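Local coordinates for protein CAIP (Helicobacter cinaedi, PDB 5LBH) that probably oxidises and stores iron as a twelve-subunit Dps-like mini-ferritin, and acts as an antigen that promotes differentiation of macrophages into foam cells, at residues I11-S16 with M65-L70; A15-V20 with I79-K84. All blocks are in the same frame, centred on the assembly; numbering follows the deposited sequence.

Contact 1 of 2, residues I11-S16 with M65-L70; sequences IQADAS and MPYVTL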
loop_
_atom_site.group_PDB
_atom_site.type_symbol
_atom_site.label_atom_id
_atom_site.label_comp_id
_atom_site.label_asym_id
_atom_site.label_seq_id
_atom_site.Cartn_x
_atom_site.Cartn_y
_atom_site.Cartn_z
ATOM N N ILE A 11 -1.919 -36.878 10.008
ATOM C CA ILE A 11 -2.041 -35.769 9.057
ATOM C C ILE A 11 -0.674 -35.123 8.812
ATOM O O ILE A 11 -0.317 -34.784 7.678
ATOM C CB ILE A 11 -3.053 -34.733 9.586
ATOM C CG1 ILE A 11 -4.454 -35.351 9.762
ATOM C CG2 ILE A 11 -3.084 -33.520 8.672
ATOM C CD1 ILE A 11 -5.570 -34.420 9.659
ATOM N N GLN A 12 0.108 -34.941 9.880
ATOM C CA GLN A 12 1.427 -34.340 9.757
ATOM C C GLN A 12 2.316 -35.145 8.811
ATOM O O GLN A 12 2.922 -34.590 7.885
ATOM C CB GLN A 12 2.070 -34.221 11.140
ATOM C CG GLN A 12 3.367 -33.441 11.141
ATOM C CD GLN A 12 4.217 -33.686 12.370
ATOM O OE1 GLN A 12 3.829 -34.422 13.270
ATOM N NE2 GLN A 12 5.390 -33.073 12.409
ATOM N N ALA A 13 2.393 -36.464 9.024
ATOM C CA ALA A 13 3.280 -37.292 8.213
ATOM C C ALA A 13 2.844 -37.313 6.751
ATOM O O ALA A 13 3.682 -37.224 5.844
ATOM C CB ALA A 13 3.348 -38.708 8.785
ATOM N N ASP A 14 1.542 -37.445 6.501
ATOM C CA ASP A 14 1.087 -37.451 5.118
ATOM C C ASP A 14 1.251 -36.081 4.473
ATOM O O ASP A 14 1.488 -36.005 3.258
ATOM C CB ASP A 14 -0.362 -37.932 5.039
ATOM C CG ASP A 14 -0.517 -39.405 5.422
ATOM O OD1 ASP A 14 0.254 -40.282 4.943
ATOM O OD2 ASP A 14 -1.429 -39.685 6.222
ATOM N N ALA A 15 1.117 -34.990 5.253
ATOM C CA ALA A 15 1.362 -33.656 4.694
ATOM C C ALA A 15 2.802 -33.518 4.218
ATOM O O ALA A 15 3.054 -32.961 3.143
ATOM C CB ALA A 15 1.037 -32.549 5.697
ATOM N N SER A 16 3.767 -34.009 5.003
ATOM C CA SER A 16 5.159 -33.832 4.589
ATOM C C SER A 16 5.471 -34.644 3.338
ATOM O O SER A 16 6.252 -34.196 2.497
ATOM C CB SER A 16 6.140 -34.175 5.723
ATOM O OG SER A 16 6.193 -35.553 6.022
ATOM N N MET A 65 4.099 -34.671 21.655
ATOM C CA MET A 65 5.164 -34.385 20.710
ATOM C C MET A 65 4.726 -34.853 19.338
ATOM O O MET A 65 4.241 -35.984 19.201
ATOM C CB MET A 65 6.475 -35.082 21.088
ATOM C CG MET A 65 7.158 -34.640 22.385
ATOM S SD MET A 65 7.680 -36.100 23.318
ATOM C CE MET A 65 8.680 -36.980 22.105
ATOM N N PRO A 66 4.856 -34.026 18.315
ATOM C CA PRO A 66 4.606 -34.481 16.945
ATOM C C PRO A 66 5.846 -35.191 16.420
ATOM O O PRO A 66 6.869 -35.292 17.098
ATOM C CB PRO A 66 4.321 -33.181 16.180
ATOM C CG PRO A 66 5.052 -32.108 16.959
ATOM C CD PRO A 66 5.242 -32.601 18.381
ATOM N N TYR A 67 5.752 -35.672 15.185
ATOM C CA TYR A 67 6.934 -36.229 14.551
ATOM C C TYR A 67 7.952 -35.126 14.334
ATOM O O TYR A 67 7.609 -33.965 14.095
ATOM C CB TYR A 67 6.589 -36.887 13.225
ATOM C CG TYR A 67 5.722 -38.101 13.375
ATOM C CD1 TYR A 67 6.157 -39.204 14.118
ATOM C CD2 TYR A 67 4.489 -38.174 12.739
ATOM C CE1 TYR A 67 5.361 -40.337 14.242
ATOM C CE2 TYR A 67 3.693 -39.300 12.850
ATOM C CZ TYR A 67 4.125 -40.375 13.601
ATOM O OH TYR A 67 3.309 -41.486 13.702
ATOM N N VAL A 68 9.225 -35.495 14.455
ATOM C CA VAL A 68 10.297 -34.519 14.380
ATOM C C VAL A 68 11.417 -34.908 13.420
ATOM O O VAL A 68 12.332 -34.115 13.197
ATOM C CB VAL A 68 10.808 -34.262 15.816
ATOM C CG1 VAL A 68 12.291 -34.509 16.019
ATOM C CG2 VAL A 68 10.344 -32.879 16.288
ATOM N N THR A 69 11.325 -36.059 12.761
ATOM C CA THR A 69 12.320 -36.454 11.773
ATOM C C THR A 69 11.604 -37.015 10.552
ATOM O O THR A 69 10.533 -37.612 10.667
ATOM C CB THR A 69 13.299 -37.499 12.305
ATOM O OG1 THR A 69 12.567 -38.534 12.959
ATOM C CG2 THR A 69 14.251 -36.855 13.316
ATOM N N LEU A 70 12.207 -36.812 9.378
ATOM C CA LEU A 70 11.673 -37.388 8.149
ATOM C C LEU A 70 11.680 -38.903 8.195
ATOM O O LEU A 70 10.796 -39.542 7.611
ATOM C CB LEU A 70 12.483 -36.897 6.950
ATOM C CG LEU A 70 12.115 -35.474 6.546
ATOM C CD1 LEU A 70 12.974 -35.008 5.387
ATOM C CD2 LEU A 70 10.623 -35.389 6.186
#

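Contact 2 of 2, residues A15-V20 with I79-K84; sequences ASVFYV and IKEESK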
loop_
_atom_site.group_PDB
_atom_site.type_symbol
_atom_site.label_atom_id
_atom_site.label_comp_id
_atom_site.label_asym_id
_atom_site.label_seq_id
_atom_site.Cartn_x
_atom_site.Cartn_y
_atom_site.Cartn_z
ATOM N N ALA A 15 1.117 -34.990 5.253
ATOM C CA ALA A 15 1.362 -33.656 4.694
ATOM C C ALA A 15 2.802 -33.518 4.218
ATOM O O ALA A 15 3.054 -32.961 3.143
ATOM C CB ALA A 15 1.037 -32.549 5.697
ATOM N N SER A 16 3.767 -34.009 5.003
ATOM C CA SER A 16 5.159 -33.832 4.589
ATOM C C SER A 16 5.471 -34.644 3.338
ATOM O O SER A 16 6.252 -34.196 2.497
ATOM C CB SER A 16 6.140 -34.175 5.723
ATOM O OG SER A 16 6.193 -35.553 6.022
ATOM N N VAL A 17 4.865 -35.823 3.186
ATOM C CA VAL A 17 5.080 -36.604 1.969
ATOM C C VAL A 17 4.379 -35.955 0.782
ATOM O O VAL A 17 4.946 -35.853 -0.306
ATOM C CB VAL A 17 4.630 -38.059 2.189
ATOM C CG1 VAL A 17 4.647 -38.845 0.874
ATOM C CG2 VAL A 17 5.536 -38.724 3.243
ATOM N N PHE A 18 3.143 -35.487 0.977
ATOM C CA PHE A 18 2.416 -34.819 -0.099
ATOM C C PHE A 18 3.131 -33.542 -0.520
ATOM O O PHE A 18 3.187 -33.206 -1.715
ATOM C CB PHE A 18 0.992 -34.510 0.363
ATOM C CG PHE A 18 0.079 -34.077 -0.739
ATOM C CD1 PHE A 18 -0.492 -32.811 -0.741
ATOM C CD2 PHE A 18 -0.221 -34.946 -1.782
ATOM C CE1 PHE A 18 -1.343 -32.418 -1.773
ATOM C CE2 PHE A 18 -1.068 -34.554 -2.815
ATOM C CZ PHE A 18 -1.631 -33.290 -2.812
ATOM N N TYR A 19 3.706 -32.833 0.457
ATOM C CA TYR A 19 4.464 -31.625 0.169
ATOM C C TYR A 19 5.545 -31.884 -0.880
ATOM O O TYR A 19 5.685 -31.123 -1.847
ATOM C CB TYR A 19 5.060 -31.103 1.475
ATOM C CG TYR A 19 5.963 -29.911 1.357
ATOM C CD1 TYR A 19 7.338 -30.054 1.483
ATOM C CD2 TYR A 19 5.442 -28.626 1.169
ATOM C CE1 TYR A 19 8.167 -28.979 1.399
ATOM C CE2 TYR A 19 6.280 -27.524 1.079
ATOM C CZ TYR A 19 7.642 -27.713 1.190
ATOM O OH TYR A 19 8.503 -26.652 1.109
ATOM N N VAL A 20 6.296 -32.977 -0.723
ATOM C CA VAL A 20 7.364 -33.277 -1.671
ATOM C C VAL A 20 6.793 -33.822 -2.976
ATOM O O VAL A 20 7.264 -33.467 -4.060
ATOM C CB VAL A 20 8.396 -34.237 -1.043
ATOM C CG1 VAL A 20 9.354 -34.743 -2.094
ATOM C CG2 VAL A 20 9.193 -33.519 0.040
ATOM N N ILE A 79 0.296 -41.903 2.497
ATOM C CA ILE A 79 0.377 -41.433 1.122
ATOM C C ILE A 79 1.670 -41.940 0.506
ATOM O O ILE A 79 2.741 -41.842 1.116
ATOM C CB ILE A 79 0.266 -39.902 1.072
ATOM C CG1 ILE A 79 -1.192 -39.522 1.281
ATOM C CG2 ILE A 79 0.751 -39.345 -0.268
ATOM C CD1 ILE A 79 -1.451 -38.113 1.206
ATOM N N LYS A 80 1.573 -42.506 -0.697
ATOM C CA LYS A 80 2.727 -43.125 -1.339
ATOM C C LYS A 80 3.584 -42.069 -2.014
ATOM O O LYS A 80 3.067 -41.102 -2.572
ATOM C CB LYS A 80 2.284 -44.156 -2.377
ATOM C CG LYS A 80 1.316 -45.216 -1.860
ATOM C CD LYS A 80 2.030 -46.338 -1.139
ATOM C CE LYS A 80 1.039 -47.422 -0.686
ATOM N NZ LYS A 80 0.240 -47.987 -1.824
ATOM N N GLU A 81 4.900 -42.249 -1.947
ATOM C CA GLU A 81 5.795 -41.410 -2.728
ATOM C C GLU A 81 5.739 -41.794 -4.204
ATOM O O GLU A 81 5.329 -42.896 -4.570
ATOM C CB GLU A 81 7.221 -41.476 -2.180
ATOM C CG GLU A 81 7.345 -40.710 -0.864
ATOM C CD GLU A 81 8.774 -40.337 -0.488
ATOM O OE1 GLU A 81 9.547 -41.240 -0.084
ATOM O OE2 GLU A 81 9.126 -39.130 -0.647
ATOM N N GLU A 82 6.080 -40.833 -5.058
ATOM C CA GLU A 82 6.013 -40.987 -6.504
ATOM C C GLU A 82 7.407 -40.910 -7.124
ATOM O O GLU A 82 8.079 -39.872 -7.032
ATOM C CB GLU A 82 5.080 -39.938 -7.114
ATOM C CG GLU A 82 4.989 -39.978 -8.631
ATOM C CD GLU A 82 4.577 -41.335 -9.171
ATOM O OE1 GLU A 82 5.419 -42.251 -9.177
ATOM O OE2 GLU A 82 3.420 -41.490 -9.610
ATOM N N SER A 83 7.826 -41.996 -7.780
ATOM C CA SER A 83 9.149 -42.069 -8.380
ATOM C C SER A 83 9.199 -41.569 -9.820
ATOM O O SER A 83 10.263 -41.136 -10.267
ATOM C CB SER A 83 9.660 -43.511 -8.328
ATOM O OG SER A 83 10.311 -43.783 -7.091
ATOM N N LYS A 84 8.094 -41.606 -10.566
ATOM C CA LYS A 84 8.106 -41.090 -11.933
ATOM C C LYS A 84 8.440 -39.597 -11.951
ATOM O O LYS A 84 8.311 -38.886 -10.950
ATOM C CB LYS A 84 6.764 -41.334 -12.625
ATOM C CG LYS A 84 6.180 -42.724 -12.376
ATOM C CD LYS A 84 4.762 -42.830 -12.913
ATOM C CE LYS A 84 4.676 -42.153 -14.286
ATOM N NZ LYS A 84 3.353 -41.479 -14.554
HETATM O O HOH W 1 7.301 -37.730 -1.903
#

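Contact 1 of 2, residues I11-S16 with M65-L70
The amide of Q12 reaches out from helix 4-28 and grips the backbone of Y67 at two points, N and O. Its CB leaves the helix on the loop side, and CG stands anti to the backbone N (chi1 -172°); the chain runs on extended, which carries CD clear of the helix to within 3.8 Å of both Y67 N and Y67 O. At the tip the amide divides the work. OE1 accepts the N-H of Y67 at 3.0 Å in a bent bond, 139° at the hydrogen, with the donor somewhat out of the carbonyl plane; the same oxygen lies 3.2 Å from CB of P66. NE2 donates a hydrogen bond to Y67 O at 2.9 Å, a straighter one (153°). Together the bonds fix the rotation of the amide, since turning it over would set oxygen against oxygen and N-H against N-H, and they satisfy both backbone groups of Y67.

Beside this polar clasp, the methyl of A13 meets the CD2-CE2 side of the Y67 ring obliquely, 4.1 Å from CE2. S16 adds a looser touch, OG to CD2 of L70 at 4.4 Å, while that hydroxyl is spent on A13 O one turn back.

K9 makes a cation-pi contact with the Y67 ring. Q12 and Y67 both rest on M73 of helix 70-76, Q12 also packs against F52 and V55 of helix 34-61, and W27 of the second subunit lies against Q12, so the connection from helix 34-61 to helix 70-76 is held on helix 4-28 beside a subunit interface.

Contact 2 of 2, residues A15-V20 with I79-K84
V17 meets the loop through a single methyl, CG1, and nearly all the close packing gathers round it. With CG1 anti to the backbone N (chi1 172°), the methyl points at the extended run from I79 to E81: it lies 3.6 Å from I79 O, 4.1 Å from I79 CG2 and 3.7 Å from E81 CG, the last from a side chain that crosses V17 at about a right angle. I79 closes the inner end. Its CD1 comes 4.4 Å from CB of F18, and the I79 side chain also packs on D99, Y102 and F103 of helix 89-116, so this half is buried and largely apolar at the contact itself.

Toward E81 the packing slackens and polar groups take over. A water lies 2.6 Å from E81 OE2, near enough for a hydrogen bond; its link to V17 O is long and weak. The carboxylate has firmer partners in the second subunit, where OE2 accepts from L70 N and OE1 from A71 N: it takes the first two N-H groups of helix 70-76 of that subunit, where the helix start would tend to stabilise the negative charge. K80 turns away into solvent.

The arrangement fits the Dps-like mini-ferritin fold, a four-helix bundle whose long crossover between the second and third bundle helices carries a short extra helix; here that crossover lies along helix 4-28 and reaches a neighbouring subunit.

Both contacts fasten the long connection between helices 34-61 and 89-116 to helix 4-28, one before and one after the short helix 70-76. Both are largely buried, contact 1 nearly throughout and contact 2 at its inner end, with K80 exposed and E81 partly so. Contact 1 is polar at heart, a side-chain amide reading loop backbone; contact 2 is apolar within and turns polar at its far end. They share A15 and S16 and sit 13 Å apart between centres, joined by D14, whose OD1 probably accepts from I79 N at 2.9 Å. Each also touches the second subunit, L70 belonging to contact 1 and E81 to contact 2.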